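Local coordinates for protein Tv2483 (Treponema vincentii, PDB 6DET) that binds L-arginine with high selectivity and probably delivers it, as the lipoprotein component of an ABC transporter, for uptake by the treponeme, at residues A[113-124]-A[214-225]. Numbering follows the deposited sequence.
Sequences YRMCTPYLQNAK and ISTEYYTFAFRQ
Two short antiparallel ladders, pairing Arg-114 with Phe-223 and Asn-122 with Glu-217, join 113-124 to 214-225 and illustrate how a strand pair can be interrupted without coming apart. Between them Cys-116 to Tyr-119 form a loop. Thr-220 spans the interruption: chi1 of -175°, anti to the backbone N, turns its OG1 toward the loop, where it donates to Cys-116 O in a short bond. The backbone pairing resumes where Tyr-119 N meets Tyr-219 O. Beyond the first ladder, Arg-114 NE donates to Gln-225 O at 2.8 Å.

Charged and polar side chains cluster toward Lys-124 and Ser-215. Lys-124 NZ reaches the syn lone pair of Glu-217 OE1 at 2.6 Å in a salt bridge, while Ser-215 OG donates to the same oxygen from above the carboxylate plane. Asn-122 ND2 approaches OE2 of Glu-217 at 2.9 Å, also from above that plane, so the carboxylate is gripped at both oxygens. Asp-193 pairs with Lys-124 too and accepts from Tyr-219 OH.

Aromatic packing adds to this. Tyr-119 and Phe-221 form an offset stack with centroids 4.2 Å apart and planes at 30°. Asn-122 CB lies over one face of Tyr-219, a CH-pi contact. Tyr-219 also touches the bound arginine, and this interrupted pairing links the two lobes of a periplasmic-binding-protein fold, consistent with a hinge.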
# COMPACT_ATOMS: atom_id res chain seq x y z
N TYR A 113 -6.15 -6.43 12.45
CA TYR A 113 -4.95 -5.62 12.64
C TYR A 113 -5.28 -4.39 13.46
O TYR A 113 -6.42 -3.90 13.44
CB TYR A 113 -4.37 -5.11 11.30
CG TYR A 113 -4.02 -6.16 10.26
CD1 TYR A 113 -2.75 -6.70 10.21
CD2 TYR A 113 -4.94 -6.54 9.28
CE1 TYR A 113 -2.40 -7.61 9.25
CE2 TYR A 113 -4.60 -7.47 8.32
CZ TYR A 113 -3.33 -8.00 8.30
OH TYR A 113 -2.97 -8.92 7.33
N ARG A 114 -4.26 -3.89 14.16
CA ARG A 114 -4.28 -2.56 14.75
C ARG A 114 -3.60 -1.63 13.75
O ARG A 114 -2.45 -1.85 13.39
CB ARG A 114 -3.55 -2.52 16.09
CG ARG A 114 -3.53 -1.11 16.74
CD ARG A 114 -2.87 -1.12 18.11
NE ARG A 114 -3.62 -1.93 19.07
CZ ARG A 114 -4.57 -1.47 19.88
NH1 ARG A 114 -4.90 -0.18 19.86
NH2 ARG A 114 -5.19 -2.32 20.69
N MET A 115 -4.30 -0.61 13.29
CA MET A 115 -3.78 0.23 12.23
C MET A 115 -3.53 1.64 12.76
O MET A 115 -4.28 2.15 13.61
CB MET A 115 -4.74 0.23 11.02
CG MET A 115 -4.76 -1.16 10.37
SD MET A 115 -5.92 -1.45 9.00
CE MET A 115 -7.43 -1.57 9.92
N CYS A 116 -2.44 2.26 12.32
CA CYS A 116 -2.12 3.58 12.83
C CYS A 116 -2.86 4.63 12.01
O CYS A 116 -3.40 4.34 10.94
CB CYS A 116 -0.62 3.84 12.80
SG CYS A 116 0.03 4.10 11.15
N THR A 117 -2.88 5.85 12.53
CA THR A 117 -3.62 6.91 11.91
C THR A 117 -3.21 7.01 10.43
O THR A 117 -2.01 6.94 10.12
CB THR A 117 -3.39 8.23 12.64
OG1 THR A 117 -4.25 9.23 12.07
CG2 THR A 117 -1.95 8.63 12.55
N PRO A 118 -4.16 7.09 9.51
CA PRO A 118 -3.82 7.06 8.08
C PRO A 118 -2.87 8.17 7.65
O PRO A 118 -2.92 9.29 8.15
CB PRO A 118 -5.18 7.20 7.40
CG PRO A 118 -6.13 6.59 8.36
CD PRO A 118 -5.59 6.85 9.74
N TYR A 119 -2.01 7.85 6.67
CA TYR A 119 -0.99 8.78 6.26
C TYR A 119 -1.10 9.20 4.79
O TYR A 119 -0.52 10.23 4.42
CB TYR A 119 0.42 8.20 6.56
CG TYR A 119 0.88 7.05 5.64
CD1 TYR A 119 0.30 5.77 5.74
CD2 TYR A 119 1.93 7.24 4.76
CE1 TYR A 119 0.72 4.72 4.90
CE2 TYR A 119 2.36 6.18 3.91
CZ TYR A 119 1.75 4.94 4.00
OH TYR A 119 2.18 3.91 3.18
N LEU A 120 -1.87 8.48 3.97
CA LEU A 120 -2.14 8.84 2.58
C LEU A 120 -3.56 8.45 2.22
O LEU A 120 -4.10 7.49 2.79
CB LEU A 120 -1.20 8.14 1.58
CG LEU A 120 0.28 8.53 1.55
CD1 LEU A 120 1.09 7.59 0.67
CD2 LEU A 120 0.38 10.00 1.07
N GLN A 121 -4.17 9.19 1.27
CA GLN A 121 -5.37 8.74 0.58
C GLN A 121 -4.97 7.93 -0.64
O GLN A 121 -3.90 8.14 -1.22
CB GLN A 121 -6.24 9.91 0.12
CG GLN A 121 -7.05 10.52 1.19
CD GLN A 121 -7.92 11.59 0.60
OE1 GLN A 121 -7.41 12.63 0.19
NE2 GLN A 121 -9.20 11.31 0.46
N ASN A 122 -5.83 7.00 -1.02
CA ASN A 122 -5.61 6.22 -2.22
C ASN A 122 -6.96 5.91 -2.85
O ASN A 122 -8.02 6.08 -2.23
CB ASN A 122 -4.86 4.93 -1.90
CG ASN A 122 -4.66 4.08 -3.13
OD1 ASN A 122 -4.00 4.50 -4.09
ND2 ASN A 122 -5.25 2.87 -3.11
N ALA A 123 -6.90 5.50 -4.11
CA ALA A 123 -8.06 5.01 -4.81
C ALA A 123 -7.60 3.84 -5.66
O ALA A 123 -6.49 3.87 -6.19
CB ALA A 123 -8.67 6.07 -5.70
N LYS A 124 -8.44 2.82 -5.77
CA LYS A 124 -8.22 1.76 -6.74
C LYS A 124 -8.80 2.22 -8.07
O LYS A 124 -9.94 2.69 -8.12
CB LYS A 124 -8.88 0.48 -6.28
CG LYS A 124 -7.98 -0.25 -5.24
CD LYS A 124 -8.60 -1.49 -4.68
CE LYS A 124 -7.66 -2.20 -3.71
NZ LYS A 124 -6.82 -1.27 -2.90
N ILE A 214 -12.87 2.66 -8.52
CA ILE A 214 -13.73 1.66 -7.88
C ILE A 214 -13.67 1.69 -6.36
O ILE A 214 -14.44 0.97 -5.71
CB ILE A 214 -13.42 0.23 -8.38
CG1 ILE A 214 -11.97 -0.15 -8.12
CG2 ILE A 214 -13.73 0.13 -9.87
CD1 ILE A 214 -11.66 -1.63 -8.48
N SER A 215 -12.77 2.48 -5.78
CA SER A 215 -12.70 2.58 -4.34
C SER A 215 -12.06 3.91 -3.97
O SER A 215 -11.28 4.47 -4.74
CB SER A 215 -11.89 1.45 -3.73
OG SER A 215 -10.53 1.81 -3.77
N THR A 216 -12.37 4.38 -2.77
CA THR A 216 -11.64 5.47 -2.17
C THR A 216 -11.21 5.00 -0.79
O THR A 216 -12.02 4.40 -0.07
CB THR A 216 -12.47 6.76 -2.12
OG1 THR A 216 -11.77 7.74 -1.35
CG2 THR A 216 -13.80 6.52 -1.50
N GLU A 217 -9.94 5.21 -0.46
CA GLU A 217 -9.30 4.48 0.62
C GLU A 217 -8.33 5.38 1.36
O GLU A 217 -7.97 6.47 0.89
CB GLU A 217 -8.46 3.27 0.12
CG GLU A 217 -9.10 2.35 -0.83
CD GLU A 217 -8.16 1.27 -1.40
OE1 GLU A 217 -8.70 0.38 -2.09
OE2 GLU A 217 -6.92 1.33 -1.26
N TYR A 218 -7.85 4.85 2.48
CA TYR A 218 -6.70 5.37 3.20
C TYR A 218 -5.65 4.28 3.33
O TYR A 218 -5.99 3.09 3.44
CB TYR A 218 -7.06 5.82 4.61
CG TYR A 218 -8.24 6.75 4.60
CD1 TYR A 218 -8.08 8.09 4.26
CD2 TYR A 218 -9.51 6.30 4.93
CE1 TYR A 218 -9.16 8.94 4.24
CE2 TYR A 218 -10.59 7.15 4.92
CZ TYR A 218 -10.42 8.47 4.57
OH TYR A 218 -11.50 9.32 4.56
N TYR A 219 -4.40 4.70 3.28
CA TYR A 219 -3.26 3.85 3.58
C TYR A 219 -2.91 4.02 5.05
O TYR A 219 -3.07 5.11 5.61
CB TYR A 219 -2.04 4.24 2.76
CG TYR A 219 -1.98 3.76 1.30
CD1 TYR A 219 -2.84 2.79 0.82
CD2 TYR A 219 -0.99 4.24 0.48
CE1 TYR A 219 -2.70 2.31 -0.52
CE2 TYR A 219 -0.84 3.80 -0.83
CZ TYR A 219 -1.70 2.83 -1.32
OH TYR A 219 -1.50 2.36 -2.60
N THR A 220 -2.39 2.95 5.64
CA THR A 220 -1.96 2.94 7.04
C THR A 220 -0.71 2.08 7.15
O THR A 220 -0.19 1.55 6.15
CB THR A 220 -3.10 2.43 7.94
OG1 THR A 220 -2.74 2.51 9.33
CG2 THR A 220 -3.45 1.00 7.61
N PHE A 221 -0.22 1.93 8.39
CA PHE A 221 0.77 0.92 8.73
C PHE A 221 0.11 -0.03 9.72
O PHE A 221 -0.53 0.43 10.68
CB PHE A 221 2.02 1.55 9.32
CG PHE A 221 2.64 2.59 8.47
CD1 PHE A 221 2.93 2.33 7.11
CD2 PHE A 221 2.93 3.84 8.98
CE1 PHE A 221 3.48 3.33 6.34
CE2 PHE A 221 3.49 4.82 8.19
CZ PHE A 221 3.76 4.56 6.88
N ALA A 222 0.20 -1.33 9.44
CA ALA A 222 -0.56 -2.36 10.17
C ALA A 222 0.32 -3.03 11.23
O ALA A 222 1.46 -3.43 10.94
CB ALA A 222 -1.09 -3.42 9.21
N PHE A 223 -0.25 -3.23 12.42
CA PHE A 223 0.44 -3.80 13.58
C PHE A 223 -0.39 -4.93 14.15
O PHE A 223 -1.58 -5.07 13.84
CB PHE A 223 0.67 -2.74 14.66
CG PHE A 223 1.65 -1.68 14.26
CD1 PHE A 223 1.25 -0.67 13.40
CD2 PHE A 223 2.95 -1.70 14.72
CE1 PHE A 223 2.13 0.29 13.01
CE2 PHE A 223 3.84 -0.72 14.32
CZ PHE A 223 3.40 0.27 13.43
N ARG A 224 0.22 -5.71 15.04
CA ARG A 224 -0.54 -6.75 15.72
C ARG A 224 -1.63 -6.10 16.56
O ARG A 224 -1.45 -5.01 17.10
CB ARG A 224 0.37 -7.57 16.64
CG ARG A 224 1.26 -8.58 15.91
CD ARG A 224 2.25 -9.29 16.87
NE ARG A 224 3.31 -8.36 17.25
CZ ARG A 224 4.46 -8.21 16.61
NH1 ARG A 224 4.74 -8.95 15.55
NH2 ARG A 224 5.33 -7.30 17.04
N GLN A 225 -2.75 -6.81 16.70
CA GLN A 225 -3.94 -6.24 17.34
C GLN A 225 -3.65 -5.76 18.75
O GLN A 225 -4.10 -4.68 19.16
CB GLN A 225 -5.06 -7.29 17.37
CG GLN A 225 -5.61 -7.59 16.00
CD GLN A 225 -6.47 -8.83 15.99
OE1 GLN A 225 -5.97 -9.95 16.11
NE2 GLN A 225 -7.77 -8.63 15.85
O HOH W 1 1.68 1.36 4.12
O HOH W 2 -9.96 8.42 0.46